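Local structure of IPT/TIG domain-containing protein BACOVA_02650 (Bacteroides ovatus, 5E7H) at residues T20-N25 and S196-K201; F56-A61 and E81-L86. The protein binds polysaccharide at the cell surface and probably captures xyloglucan before its import into the periplasm for degradation, this chain being an IPT/TIG domain and the xyloglucan-binding domain. All blocks are in the same frame, centred on the assembly; numbering follows the deposited sequence.

Contact 1. Residues T20-N25 and S196-K201; sequences TITGQN and SSFTGK
Phe198 is the one residue of 196-201 that meets 20-25, pushing its ring against the methyl groups of Thr20 and Thr22. The turn that carries it begins with Ser196, whose OG accepts two successive backbone N-H groups. Ser196 OG takes the amide N of Phe198 at 2.9 Å in an ST turn, the N-H...O angle being 141°. The N of Thr199 reaches the same Ser196 OG at 3.1 Å in an ST motif, straighter at 159°. This double grip fixes the backbone just where the aromatic side chain leaves it.

In Phe198, CG lies anti to the backbone N (chi1 -169°), which carries the ring out from the turn to the strand. Its far end does the work: CZ lies 3.5 Å from CG2 of Thr22 and 3.7 Å from CG2 of Thr20. The side chains of Thr22 and Phe198 point at one another, whereas that of Thr20 crosses the phenylalanine at about a right angle, CB of Thr20 also coming within 3.8 Å of ring atom CE2. Both methyls approach the ring obliquely, and no hydrogen bond crosses the contact. The hydroxyl of Thr22 is occupied elsewhere, bonded to OG1 of Thr6.

Further on, OG1 of Thr199 receives the N-H of Lys201 at 3.1 Å, a second ST turn, while Gly200, at positive phi, returns its N to the carbonyl O of Ser196 (2.8 Å).

Thr20 and Thr22, alternate residues of strand 18-24, face the turn while Ile21 between them points the other way, packing on Ile54 and Phe56 of strand 53-57. Phe198 also touches Ala7 of strand 4-8 and the nearby Ser9, so this loop between strands 189-192 and 207-213 of the xyloglucan-binding domain rests on the IPT/TIG sheet.

Contact 2. Residues F56-A61 and E81-L86; sequences FVLPQA and EIFYPL
Leu58 and Ala61 meet the ring of Tyr84 through apolar contacts. The leucine and tyrosine side chains point at one another, and CD2 of Leu58 ends beside the phenol end of the ring, 3.8 Å from CE2 of Tyr84 and 3.7 Å from its OH. The leucine CG is anti to the backbone N (chi1 -175°), which sets CD1 and CD2 against Phe83 and Tyr84 respectively. At the other carbon ortho to the hydroxyl, CB of Ala61 comes to 3.9 Å from CE1 of Tyr84. Both methyl groups approach the ring at a slant.

A looser aliphatic-aromatic contact lies next to these: CD1 of Leu58 sits at the edge of the Phe83 ring, almost level with it and 4.5 Å from CE2 of Phe83. Within 81-86 itself, CD2 of Tyr84 stands 3.7 Å above the Phe83 ring plane, displaced from the ring centre. Tyr84 CD2 thus covers one face of the Phe83 ring while Leu58 CD1 meets its edge.

The polar partners of the tyrosine lie outside the two segments: its hydroxyl, buried with its ring, is bonded to the carbonyl O of Pro13 and to ND2 of Asn119. Replacing Tyr84 with an alanine would probably open a gap beside Leu58 and Ala61 and leave the Pro13 carbonyl and the Asn119 amide without this shared partner. On the backbone, N of Leu86 closes on O of Tyr84 (2.7 Å) around Pro85, the centre of an inverse gamma turn.

Leu58 also packs on Val19 of strand 18-24, and Phe83 on Ile34 of strand 31-34, so strands of both four-stranded sheets contribute. This is the apolar filling of an Ig-like (E-set) beta sandwich, here at the end where the IPT/TIG domain runs into the xyloglucan-binding domain.

In the fold
The centres of contacts 1 and 2 lie 15 Å apart, and contact 2 falls within the stretch of chain spanned by contact 1. They are joined through neighbouring strands 18-24 and 53-57 of one sheet, where CD1 of Ile21 packs 4.1 Å from CE2 of Phe56. Contact 1 lies on the outer surface of that sheet and joins the two domains; contact 2 is buried within the IPT/TIG sandwich. Contact 2 also reaches the second domain, since Asn119, bonded to Tyr84, is a ligand of a sodium ion along with Asn92, Thr121 and Asp253; the Tyr84 side chain lies about 10 Å from a bound sodium.

Contact 1. Residues T20-N25 and S196-K201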
# COMPACT_ATOMS: atom_id res chain seq x y z
N THR A 20 -8.63 9.97 -1.78
CA THR A 20 -9.48 10.70 -0.85
C THR A 20 -8.60 11.41 0.16
O THR A 20 -7.65 10.83 0.67
CB THR A 20 -10.46 9.76 -0.12
OG1 THR A 20 -11.24 9.04 -1.09
CG2 THR A 20 -11.41 10.55 0.75
N ILE A 21 -8.91 12.67 0.41
CA ILE A 21 -8.17 13.50 1.37
C ILE A 21 -9.15 14.01 2.40
O ILE A 21 -10.13 14.63 2.05
CB ILE A 21 -7.48 14.68 0.69
CG1 ILE A 21 -6.53 14.18 -0.40
CG2 ILE A 21 -6.74 15.52 1.73
CD1 ILE A 21 -5.94 15.30 -1.24
N THR A 22 -8.88 13.75 3.67
CA THR A 22 -9.72 14.31 4.74
C THR A 22 -9.03 15.49 5.39
O THR A 22 -7.80 15.59 5.40
CB THR A 22 -10.04 13.26 5.81
OG1 THR A 22 -8.83 12.87 6.44
CG2 THR A 22 -10.68 12.04 5.19
N GLY A 23 -9.82 16.39 5.95
CA GLY A 23 -9.26 17.58 6.56
C GLY A 23 -10.36 18.53 6.94
O GLY A 23 -11.45 18.11 7.29
N GLN A 24 -10.05 19.81 6.84
CA GLN A 24 -11.00 20.84 7.24
C GLN A 24 -10.89 22.05 6.33
O GLN A 24 -9.81 22.35 5.82
CB GLN A 24 -10.76 21.25 8.70
CG GLN A 24 -11.10 20.17 9.71
CD GLN A 24 -10.68 20.53 11.12
OE1 GLN A 24 -9.65 21.17 11.33
NE2 GLN A 24 -11.48 20.11 12.09
N ASN A 25 -12.01 22.74 6.15
CA ASN A 25 -12.06 24.01 5.43
C ASN A 25 -11.70 23.90 3.95
O ASN A 25 -11.06 24.80 3.40
CB ASN A 25 -11.13 25.02 6.09
CG ASN A 25 -11.33 25.11 7.58
OD1 ASN A 25 -12.46 25.12 8.06
ND2 ASN A 25 -10.24 25.16 8.33
N SER A 196 -7.74 -1.49 5.59
CA SER A 196 -7.33 -0.19 5.09
C SER A 196 -6.71 0.69 6.16
O SER A 196 -7.25 0.82 7.26
CB SER A 196 -8.55 0.52 4.49
OG SER A 196 -8.26 1.89 4.28
N SER A 197 -5.59 1.32 5.82
CA SER A 197 -4.97 2.29 6.72
C SER A 197 -5.83 3.54 6.86
O SER A 197 -5.69 4.30 7.83
CB SER A 197 -3.58 2.66 6.22
OG SER A 197 -3.63 3.27 4.95
N PHE A 198 -6.72 3.75 5.90
CA PHE A 198 -7.56 4.94 5.86
C PHE A 198 -8.87 4.76 6.63
O PHE A 198 -9.31 5.67 7.34
CB PHE A 198 -7.84 5.29 4.39
CG PHE A 198 -8.48 6.64 4.17
CD1 PHE A 198 -7.85 7.81 4.58
CD2 PHE A 198 -9.67 6.74 3.48
CE1 PHE A 198 -8.43 9.04 4.33
CE2 PHE A 198 -10.26 7.95 3.23
CZ PHE A 198 -9.64 9.11 3.65
N THR A 199 -9.51 3.60 6.48
CA THR A 199 -10.83 3.37 7.09
C THR A 199 -10.83 2.37 8.24
O THR A 199 -11.79 2.31 9.02
CB THR A 199 -11.84 2.84 6.06
OG1 THR A 199 -11.44 1.52 5.66
CG2 THR A 199 -11.90 3.75 4.84
N GLY A 200 -9.77 1.57 8.34
CA GLY A 200 -9.69 0.52 9.34
C GLY A 200 -10.49 -0.73 8.98
O GLY A 200 -10.52 -1.69 9.76
N LYS A 201 -11.13 -0.73 7.81
CA LYS A 201 -11.93 -1.86 7.35
C LYS A 201 -11.31 -2.62 6.18
O LYS A 201 -10.48 -2.09 5.45
CB LYS A 201 -13.33 -1.39 6.94
CG LYS A 201 -14.19 -0.91 8.11
CD LYS A 201 -14.41 0.59 8.09
CE LYS A 201 -15.68 0.96 7.33
NZ LYS A 201 -16.91 0.78 8.15

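Contact 2. Residues F56-A61 and E81-L86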
# COMPACT_ATOMS: atom_id res chain seq x y z
N PHE A 56 -10.88 12.47 -5.85
CA PHE A 56 -10.68 12.57 -7.29
C PHE A 56 -9.99 11.31 -7.75
O PHE A 56 -9.32 10.64 -6.96
CB PHE A 56 -9.84 13.79 -7.65
CG PHE A 56 -8.52 13.82 -6.94
CD1 PHE A 56 -7.41 13.18 -7.47
CD2 PHE A 56 -8.39 14.50 -5.74
CE1 PHE A 56 -6.20 13.20 -6.79
CE2 PHE A 56 -7.19 14.52 -5.06
CZ PHE A 56 -6.10 13.87 -5.59
N VAL A 57 -10.13 11.02 -9.03
CA VAL A 57 -9.42 9.92 -9.64
C VAL A 57 -8.01 10.36 -10.05
O VAL A 57 -7.88 11.44 -10.65
CB VAL A 57 -10.19 9.43 -10.86
CG1 VAL A 57 -9.42 8.34 -11.58
CG2 VAL A 57 -11.57 8.91 -10.43
N LEU A 58 -6.99 9.57 -9.72
CA LEU A 58 -5.61 9.89 -10.10
C LEU A 58 -5.46 9.65 -11.62
O LEU A 58 -5.56 8.51 -12.07
CB LEU A 58 -4.61 9.05 -9.30
CG LEU A 58 -3.14 9.41 -9.55
CD1 LEU A 58 -2.80 10.77 -8.99
CD2 LEU A 58 -2.24 8.35 -8.96
N PRO A 59 -5.22 10.70 -12.42
CA PRO A 59 -5.25 10.51 -13.88
C PRO A 59 -3.97 9.94 -14.50
O PRO A 59 -4.01 9.41 -15.61
CB PRO A 59 -5.52 11.91 -14.40
CG PRO A 59 -4.95 12.82 -13.39
CD PRO A 59 -5.13 12.13 -12.06
N GLN A 60 -2.86 10.05 -13.78
CA GLN A 60 -1.56 9.60 -14.28
C GLN A 60 -0.63 9.49 -13.08
O GLN A 60 -0.92 10.07 -12.03
CB GLN A 60 -0.98 10.56 -15.31
CG GLN A 60 -0.74 11.95 -14.75
CD GLN A 60 -0.38 12.99 -15.79
OE1 GLN A 60 -1.24 13.75 -16.24
NE2 GLN A 60 0.89 13.06 -16.15
N ALA A 61 0.46 8.74 -13.22
CA ALA A 61 1.44 8.60 -12.14
C ALA A 61 2.42 9.77 -12.13
O ALA A 61 2.99 10.11 -13.17
CB ALA A 61 2.20 7.32 -12.28
N GLU A 81 2.77 13.80 4.47
CA GLU A 81 3.35 12.59 3.91
C GLU A 81 3.93 12.82 2.53
O GLU A 81 3.36 13.56 1.74
CB GLU A 81 2.29 11.48 3.76
CG GLU A 81 1.64 10.98 5.01
CD GLU A 81 0.65 9.86 4.70
OE1 GLU A 81 -0.04 9.94 3.65
OE2 GLU A 81 0.58 8.91 5.49
N ILE A 82 5.01 12.13 2.21
CA ILE A 82 5.52 12.13 0.85
C ILE A 82 4.60 11.27 -0.01
O ILE A 82 4.38 10.09 0.28
CB ILE A 82 6.97 11.64 0.78
CG1 ILE A 82 7.85 12.67 1.50
CG2 ILE A 82 7.41 11.45 -0.65
CD1 ILE A 82 9.33 12.31 1.55
N PHE A 83 4.05 11.90 -1.05
CA PHE A 83 3.18 11.25 -2.04
C PHE A 83 4.01 10.64 -3.17
O PHE A 83 4.94 11.27 -3.67
CB PHE A 83 2.18 12.29 -2.60
CG PHE A 83 1.04 11.67 -3.38
CD1 PHE A 83 0.10 10.89 -2.74
CD2 PHE A 83 0.94 11.88 -4.75
CE1 PHE A 83 -0.94 10.31 -3.47
CE2 PHE A 83 -0.10 11.31 -5.48
CZ PHE A 83 -1.03 10.53 -4.83
N TYR A 84 3.68 9.39 -3.54
CA TYR A 84 4.42 8.60 -4.53
C TYR A 84 5.90 8.51 -4.15
O TYR A 84 6.79 8.96 -4.88
CB TYR A 84 4.20 9.12 -5.97
CG TYR A 84 3.20 8.26 -6.73
CD1 TYR A 84 3.61 7.42 -7.76
CD2 TYR A 84 1.85 8.22 -6.37
CE1 TYR A 84 2.70 6.61 -8.43
CE2 TYR A 84 0.94 7.43 -7.05
CZ TYR A 84 1.38 6.62 -8.06
OH TYR A 84 0.49 5.79 -8.73
N PRO A 85 6.16 7.91 -2.98
CA PRO A 85 7.53 7.72 -2.51
C PRO A 85 8.21 6.59 -3.27
O PRO A 85 8.44 5.49 -2.75
CB PRO A 85 7.35 7.39 -1.03
CG PRO A 85 6.08 6.67 -0.98
CD PRO A 85 5.19 7.40 -1.99
N LEU A 86 8.50 6.86 -4.54
CA LEU A 86 9.04 5.84 -5.44
C LEU A 86 10.33 5.21 -4.91
O LEU A 86 10.56 4.01 -5.10
CB LEU A 86 9.26 6.45 -6.83
CG LEU A 86 7.94 6.82 -7.50
CD1 LEU A 86 8.23 7.86 -8.58
CD2 LEU A 86 7.23 5.59 -8.08